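Local coordinates for shikimate dehydrogenase (NADP(+)) (Thermotoga maritima, PDB 3U62), which probably catalyses the reversible NADPH-linked reduction of 3-dehydroshikimate to shikimate, a step of the chorismate pathway toward the aromatic amino acids, at residues 5-11 against 32-38; 19-23 against 228-233. All blocks are in the same frame, centred on the assembly; numbering follows the deposited sequence.

Contact 1 of 2, residues 5-11 against 32-38; sequences IIGYPVR and YGMEEIP
Glu-36 OE2 gathers three donors from the turn that follows the neighbouring strand. Val-10 N meets Glu-36 OE2 on its anti lone pair at 2.8 Å, in a nearly straight bond. Arg-11 N comes to the same OE2 of Glu-36 from above the carboxylate plane, 2.9 Å away. Arg-11 NH1 forms a salt bridge to Glu-36 OE2 at 3.2 Å, on the syn side and somewhat out of that plane. The carboxylate oxygen lies in the guanidinium plane of Arg-11, at its edge, although the two flat groups are turned 82° apart. Glu-36 can span this distance because its chain is extended, with CG anti to the backbone N (chi1 -160°). A glutamine here would probably weaken the grip, leaving the Arg-11 guanidinium without its charged mate and the amides of Val-10 and Arg-11 with a poorer acceptor. Beside it, Pro-38 CA sits over one face of the Tyr-8 ring, 3.8 Å from the centroid, while Tyr-8 CD1 rests 3.6 Å from Glu-36 CG.

Strands 5-7 and 32-36 run parallel, 11° apart, as the two strands of a right-handed beta-alpha-beta unit in the substrate-binding domain. Ile-5 uses both its N-H and its C=O, toward Gly-33 O and from Glu-35 N, and Gly-7 O receives Ile-37 N; the bond from Gly-7 N to Glu-35 O is weak.

On one face of the sheet Ile-5 CB lies 3.4 Å from Tyr-32 OH, a hydroxyl bonded in turn to Asn-57. On the other, Ile-6 CG2 meets Glu-35 CB and Ile-37 CD1 against helix 42-52, and the Glu-35 carboxylate turns away to Arg-48 and Tyr-53. Val-10 lies near Thr-59, a predicted shikimate-binding residue, and a sulfate ion probably taken from the crystallisation liquor.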
loop_
_atom_site.group_PDB
_atom_site.type_symbol
_atom_site.label_atom_id
_atom_site.label_comp_id
_atom_site.label_asym_id
_atom_site.label_seq_id
_atom_site.Cartn_x
_atom_site.Cartn_y
_atom_site.Cartn_z
ATOM N N ILE A 5 -9.947 -9.118 -6.012
ATOM C CA ILE A 5 -8.571 -8.813 -5.675
ATOM C C ILE A 5 -7.706 -10.002 -6.086
ATOM O O ILE A 5 -8.033 -11.155 -5.792
ATOM C CB ILE A 5 -8.399 -8.457 -4.169
ATOM C CG1 ILE A 5 -6.938 -8.123 -3.838
ATOM C CG2 ILE A 5 -8.956 -9.555 -3.255
ATOM C CD1 ILE A 5 -6.688 -6.658 -3.567
ATOM N N ILE A 6 -6.615 -9.714 -6.791
ATOM C CA ILE A 6 -5.667 -10.747 -7.191
ATOM C C ILE A 6 -4.356 -10.571 -6.433
ATOM O O ILE A 6 -3.960 -9.448 -6.105
ATOM C CB ILE A 6 -5.445 -10.791 -8.739
ATOM C CG1 ILE A 6 -4.742 -9.521 -9.250
ATOM C CG2 ILE A 6 -6.779 -10.977 -9.476
ATOM C CD1 ILE A 6 -3.218 -9.669 -9.384
ATOM N N GLY A 7 -3.697 -11.689 -6.146
ATOM C CA GLY A 7 -2.455 -11.677 -5.385
ATOM C C GLY A 7 -2.072 -13.059 -4.901
ATOM O O GLY A 7 -2.677 -14.059 -5.304
ATOM N N TYR A 8 -1.057 -13.105 -4.040
ATOM C CA TYR A 8 -0.526 -14.354 -3.509
ATOM C C TYR A 8 0.350 -14.049 -2.296
ATOM O O TYR A 8 1.514 -13.671 -2.454
ATOM C CB TYR A 8 0.294 -15.071 -4.580
ATOM C CG TYR A 8 0.562 -16.523 -4.295
ATOM C CD1 TYR A 8 -0.458 -17.470 -4.399
ATOM C CD2 TYR A 8 1.837 -16.958 -3.945
ATOM C CE1 TYR A 8 -0.221 -18.809 -4.148
ATOM C CE2 TYR A 8 2.087 -18.298 -3.691
ATOM C CZ TYR A 8 1.054 -19.217 -3.797
ATOM O OH TYR A 8 1.295 -20.547 -3.545
ATOM N N PRO A 9 -0.202 -14.205 -1.077
ATOM C CA PRO A 9 -1.551 -14.685 -0.765
ATOM C C PRO A 9 -2.623 -13.595 -0.858
ATOM O O PRO A 9 -2.299 -12.402 -0.841
ATOM C CB PRO A 9 -1.417 -15.149 0.684
ATOM C CG PRO A 9 -0.393 -14.241 1.266
ATOM C CD PRO A 9 0.559 -13.891 0.149
ATOM N N VAL A 10 -3.885 -14.013 -0.949
ATOM C CA VAL A 10 -5.001 -13.071 -0.974
ATOM C C VAL A 10 -6.288 -13.629 -0.345
ATOM O O VAL A 10 -7.265 -12.897 -0.172
ATOM C CB VAL A 10 -5.251 -12.527 -2.410
ATOM C CG1 VAL A 10 -6.254 -13.391 -3.180
ATOM C CG2 VAL A 10 -5.705 -11.069 -2.352
ATOM N N ARG A 11 -6.281 -14.912 0.009
ATOM C CA ARG A 11 -7.481 -15.566 0.543
ATOM C C ARG A 11 -8.005 -14.951 1.852
ATOM O O ARG A 11 -9.194 -15.056 2.153
ATOM C CB ARG A 11 -7.263 -17.077 0.689
ATOM C CG ARG A 11 -6.288 -17.470 1.780
ATOM C CD ARG A 11 -5.654 -18.820 1.509
ATOM N NE ARG A 11 -4.740 -19.193 2.585
ATOM C CZ ARG A 11 -3.479 -18.777 2.686
ATOM N NH1 ARG A 11 -2.956 -17.971 1.771
ATOM N NH2 ARG A 11 -2.735 -19.173 3.710
ATOM N N TYR A 32 -17.635 -8.453 -5.646
ATOM C CA TYR A 32 -16.193 -8.415 -5.426
ATOM C C TYR A 32 -15.711 -9.774 -4.925
ATOM O O TYR A 32 -16.165 -10.260 -3.885
ATOM C CB TYR A 32 -15.841 -7.312 -4.423
ATOM C CG TYR A 32 -14.382 -6.896 -4.392
ATOM C CD1 TYR A 32 -13.974 -5.674 -4.929
ATOM C CD2 TYR A 32 -13.415 -7.713 -3.808
ATOM C CE1 TYR A 32 -12.636 -5.281 -4.891
ATOM C CE2 TYR A 32 -12.078 -7.333 -3.768
ATOM C CZ TYR A 32 -11.695 -6.115 -4.309
ATOM O OH TYR A 32 -10.374 -5.740 -4.267
ATOM N N GLY A 33 -14.790 -10.378 -5.672
ATOM C CA GLY A 33 -14.261 -11.697 -5.338
ATOM C C GLY A 33 -12.782 -11.707 -5.005
ATOM O O GLY A 33 -12.223 -10.694 -4.576
ATOM N N MET A 34 -12.156 -12.864 -5.199
ATOM C CA MET A 34 -10.738 -13.055 -4.896
ATOM C C MET A 34 -10.137 -14.149 -5.768
ATOM O O MET A 34 -10.771 -15.176 -6.022
ATOM C CB MET A 34 -10.532 -13.389 -3.413
ATOM C CG MET A 34 -11.309 -14.608 -2.912
ATOM S SD MET A 34 -10.727 -15.228 -1.324
ATOM C CE MET A 34 -11.025 -13.808 -0.269
ATOM N N GLU A 35 -8.912 -13.915 -6.228
ATOM C CA GLU A 35 -8.202 -14.870 -7.068
ATOM C C GLU A 35 -6.761 -14.984 -6.581
ATOM O O GLU A 35 -5.930 -14.107 -6.853
ATOM C CB GLU A 35 -8.242 -14.433 -8.541
ATOM C CG GLU A 35 -9.649 -14.203 -9.116
ATOM C CD GLU A 35 -10.307 -15.466 -9.665
ATOM O OE1 GLU A 35 -9.742 -16.570 -9.509
ATOM O OE2 GLU A 35 -11.400 -15.352 -10.263
ATOM N N GLU A 36 -6.473 -16.057 -5.844
ATOM C CA GLU A 36 -5.121 -16.296 -5.346
ATOM C C GLU A 36 -4.301 -17.025 -6.407
ATOM O O GLU A 36 -4.399 -18.246 -6.562
ATOM C CB GLU A 36 -5.145 -17.071 -4.024
ATOM C CG GLU A 36 -3.856 -16.951 -3.218
ATOM C CD GLU A 36 -3.995 -17.524 -1.820
ATOM O OE1 GLU A 36 -3.882 -18.762 -1.668
ATOM O OE2 GLU A 36 -4.215 -16.743 -0.871
ATOM N N ILE A 37 -3.498 -16.254 -7.135
ATOM C CA ILE A 37 -2.748 -16.758 -8.282
ATOM C C ILE A 37 -1.258 -16.804 -7.952
ATOM O O ILE A 37 -0.667 -15.774 -7.630
ATOM C CB ILE A 37 -2.968 -15.862 -9.532
ATOM C CG1 ILE A 37 -4.466 -15.656 -9.788
ATOM C CG2 ILE A 37 -2.283 -16.475 -10.757
ATOM C CD1 ILE A 37 -4.800 -14.461 -10.673
ATOM N N PRO A 38 -0.649 -18.004 -8.011
ATOM C CA PRO A 38 0.797 -18.083 -7.814
ATOM C C PRO A 38 1.557 -17.437 -8.978
ATOM O O PRO A 38 1.066 -17.460 -10.111
ATOM C CB PRO A 38 1.064 -19.592 -7.755
ATOM C CG PRO A 38 -0.075 -20.217 -8.475
ATOM C CD PRO A 38 -1.254 -19.334 -8.212
#

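Contact 2 of 2, residues 19-23 against 228-233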
loop_
_atom_site.group_PDB
_atom_site.type_symbol
_atom_site.label_atom_id
_atom_site.label_comp_id
_atom_site.label_asym_id
_atom_site.label_seq_id
_atom_site.Cartn_x
_atom_site.Cartn_y
_atom_site.Cartn_z
ATOM N N TYR A 19 -16.261 -4.468 0.180
ATOM C CA TYR A 19 -16.846 -4.023 -1.083
ATOM C C TYR A 19 -18.240 -4.614 -1.299
ATOM O O TYR A 19 -19.142 -3.911 -1.758
ATOM C CB TYR A 19 -15.938 -4.354 -2.268
ATOM C CG TYR A 19 -14.696 -3.494 -2.389
ATOM C CD1 TYR A 19 -13.507 -3.864 -1.762
ATOM C CD2 TYR A 19 -14.700 -2.325 -3.153
ATOM C CE1 TYR A 19 -12.357 -3.088 -1.877
ATOM C CE2 TYR A 19 -13.553 -1.540 -3.274
ATOM C CZ TYR A 19 -12.387 -1.929 -2.635
ATOM O OH TYR A 19 -11.250 -1.164 -2.749
ATOM N N ASN A 20 -18.417 -5.892 -0.963
ATOM C CA ASN A 20 -19.723 -6.543 -1.092
ATOM C C ASN A 20 -20.787 -5.961 -0.166
ATOM O O ASN A 20 -21.948 -5.826 -0.567
ATOM C CB ASN A 20 -19.611 -8.056 -0.899
ATOM C CG ASN A 20 -18.991 -8.752 -2.095
ATOM O OD1 ASN A 20 -19.317 -8.452 -3.244
ATOM N ND2 ASN A 20 -18.094 -9.694 -1.830
ATOM N N GLU A 21 -20.398 -5.627 1.066
ATOM C CA GLU A 21 -21.306 -4.953 1.997
ATOM C C GLU A 21 -21.661 -3.566 1.463
ATOM O O GLU A 21 -22.814 -3.140 1.540
ATOM C CB GLU A 21 -20.690 -4.843 3.399
ATOM C CG GLU A 21 -21.647 -4.296 4.468
ATOM C CD GLU A 21 -20.981 -4.036 5.816
ATOM O OE1 GLU A 21 -19.735 -4.137 5.921
ATOM O OE2 GLU A 21 -21.711 -3.727 6.783
ATOM N N TYR A 22 -20.656 -2.881 0.919
ATOM C CA TYR A 22 -20.826 -1.559 0.328
ATOM C C TYR A 22 -21.803 -1.588 -0.849
ATOM O O TYR A 22 -22.718 -0.762 -0.916
ATOM C CB TYR A 22 -19.468 -0.991 -0.102
ATOM C CG TYR A 22 -19.554 0.216 -1.005
ATOM C CD1 TYR A 22 -19.690 1.496 -0.475
ATOM C CD2 TYR A 22 -19.497 0.075 -2.391
ATOM C CE1 TYR A 22 -19.775 2.606 -1.303
ATOM C CE2 TYR A 22 -19.581 1.177 -3.227
ATOM C CZ TYR A 22 -19.719 2.438 -2.676
ATOM O OH TYR A 22 -19.799 3.537 -3.493
ATOM N N PHE A 23 -21.605 -2.533 -1.769
ATOM C CA PHE A 23 -22.491 -2.677 -2.925
ATOM C C PHE A 23 -23.931 -2.952 -2.496
ATOM O O PHE A 23 -24.864 -2.362 -3.045
ATOM C CB PHE A 23 -22.012 -3.777 -3.882
ATOM C CG PHE A 23 -20.682 -3.497 -4.534
ATOM C CD1 PHE A 23 -19.782 -4.535 -4.765
ATOM C CD2 PHE A 23 -20.325 -2.206 -4.920
ATOM C CE1 PHE A 23 -18.551 -4.296 -5.368
ATOM C CE2 PHE A 23 -19.093 -1.957 -5.518
ATOM C CZ PHE A 23 -18.205 -3.004 -5.746
ATOM N N GLN A 228 -7.450 4.406 -0.511
ATOM C CA GLN A 228 -7.234 3.732 -1.798
ATOM C C GLN A 228 -8.532 3.104 -2.304
ATOM O O GLN A 228 -8.806 3.128 -3.504
ATOM C CB GLN A 228 -6.062 2.729 -1.770
ATOM C CG GLN A 228 -6.234 1.489 -0.890
ATOM C CD GLN A 228 -6.947 0.336 -1.585
ATOM O OE1 GLN A 228 -6.729 0.067 -2.767
ATOM N NE2 GLN A 228 -7.801 -0.359 -0.838
ATOM N N ALA A 229 -9.328 2.563 -1.381
ATOM C CA ALA A 229 -10.639 1.998 -1.707
ATOM C C ALA A 229 -11.576 3.065 -2.263
ATOM O O ALA A 229 -12.304 2.817 -3.225
ATOM C CB ALA A 229 -11.252 1.332 -0.486
ATOM N N MET A 230 -11.548 4.247 -1.646
ATOM C CA MET A 230 -12.311 5.400 -2.114
ATOM C C MET A 230 -11.941 5.748 -3.555
ATOM O O MET A 230 -12.822 5.942 -4.398
ATOM C CB MET A 230 -12.065 6.602 -1.197
ATOM C CG MET A 230 -12.753 7.893 -1.635
ATOM S SD MET A 230 -12.306 9.314 -0.620
ATOM C CE MET A 230 -13.126 8.911 0.923
ATOM N N GLU A 231 -10.639 5.818 -3.827
ATOM C CA GLU A 231 -10.137 6.142 -5.160
ATOM C C GLU A 231 -10.496 5.060 -6.183
ATOM O O GLU A 231 -10.850 5.379 -7.321
ATOM C CB GLU A 231 -8.623 6.380 -5.124
ATOM C CG GLU A 231 -8.053 7.083 -6.360
ATOM C CD GLU A 231 -8.375 8.570 -6.430
ATOM O OE1 GLU A 231 -8.728 9.168 -5.373
ATOM O OE2 GLU A 231 -8.278 9.139 -7.554
ATOM N N ASN A 232 -10.403 3.793 -5.773
ATOM C CA ASN A 232 -10.810 2.662 -6.614
ATOM C C ASN A 232 -12.244 2.809 -7.097
ATOM O O ASN A 232 -12.531 2.652 -8.286
ATOM C CB ASN A 232 -10.694 1.335 -5.854
ATOM C CG ASN A 232 -9.264 0.972 -5.500
ATOM O OD1 ASN A 232 -8.308 1.477 -6.089
ATOM N ND2 ASN A 232 -9.114 0.078 -4.530
ATOM N N LEU A 233 -13.140 3.111 -6.158
ATOM C CA LEU A 233 -14.563 3.241 -6.449
ATOM C C LEU A 233 -14.861 4.435 -7.349
ATOM O O LEU A 233 -15.783 4.380 -8.169
ATOM C CB LEU A 233 -15.381 3.318 -5.155
ATOM C CG LEU A 233 -15.426 2.053 -4.287
ATOM C CD1 LEU A 233 -15.993 2.370 -2.922
ATOM C CD2 LEU A 233 -16.230 0.934 -4.950
HETATM O O HOH W 1 -9.038 -2.708 -1.984
#
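Leu-233 drives its two methyl groups into the aromatic side chains of helix 15-26, and this is the close-packed part of the contact. CD1 stands over one face of the Tyr-22 ring, 3.9 Å from its centroid and displaced toward the rim, in a CH-pi contact. Leu-233 CD2 also touches Tyr-22 CE2, lies at the edge of the Tyr-19 ring, 4.0 Å from Tyr-19 CE2, and reaches Phe-23 CE2. A chi1 of 167°, which sets CG opposite the main-chain nitrogen, carries the Tyr-22 ring toward Leu-233; the Tyr-22 hydroxyl is bonded to Ile-238 O and Asp-240 N.

The hydroxyl end is less directly packed, a buried polar network that runs partly through water. Tyr-19 OH accepts from Asn-232 ND2 at 3.0 Å, almost straight (166°) and in the amide plane, and the same nitrogen donates to Gln-228 OE1. Gln-228 NE2 and Tyr-19 OH, 4.0 Å apart, do not bond directly; one water bonds to each and bridges them. Asn-232 OD1 is held by Thr-93, which helps to fix the amide's rotation, while Ala-229 CB fills in beside the phenol oxygen.

The axes of segments 19-23 and 228-233 stay 13.0 Å apart and cross at -52°, so long side chains span the gap. Helix 222-235, following the Rossmann-type sheet, thus returns to pack on helix 15-26 of the substrate-binding part, as in the shikimate dehydrogenase fold.

Overall arrangement
From the N terminus, strand 2-7 leads through helix 15-26 into strand 31-36, and contact 1 closes that short beta-alpha-beta loop. Contact 2 starts on the helix in the middle of this loop but closes a far longer one, running through the rest of the first sheet and the whole parallel Rossmann-type sheet before helix 222-235 comes back. The segments therefore alternate along the chain, and the two loops cross. Their centres are about 17 Å apart, yet they touch: Tyr-32 packs on Tyr-19, and Tyr-32 O probably accepts a hydrogen bond from Asn-20 ND2. Together they tie the edge of the N-terminal sheet, through its crossover helix, to helix 222-235 near the C terminus.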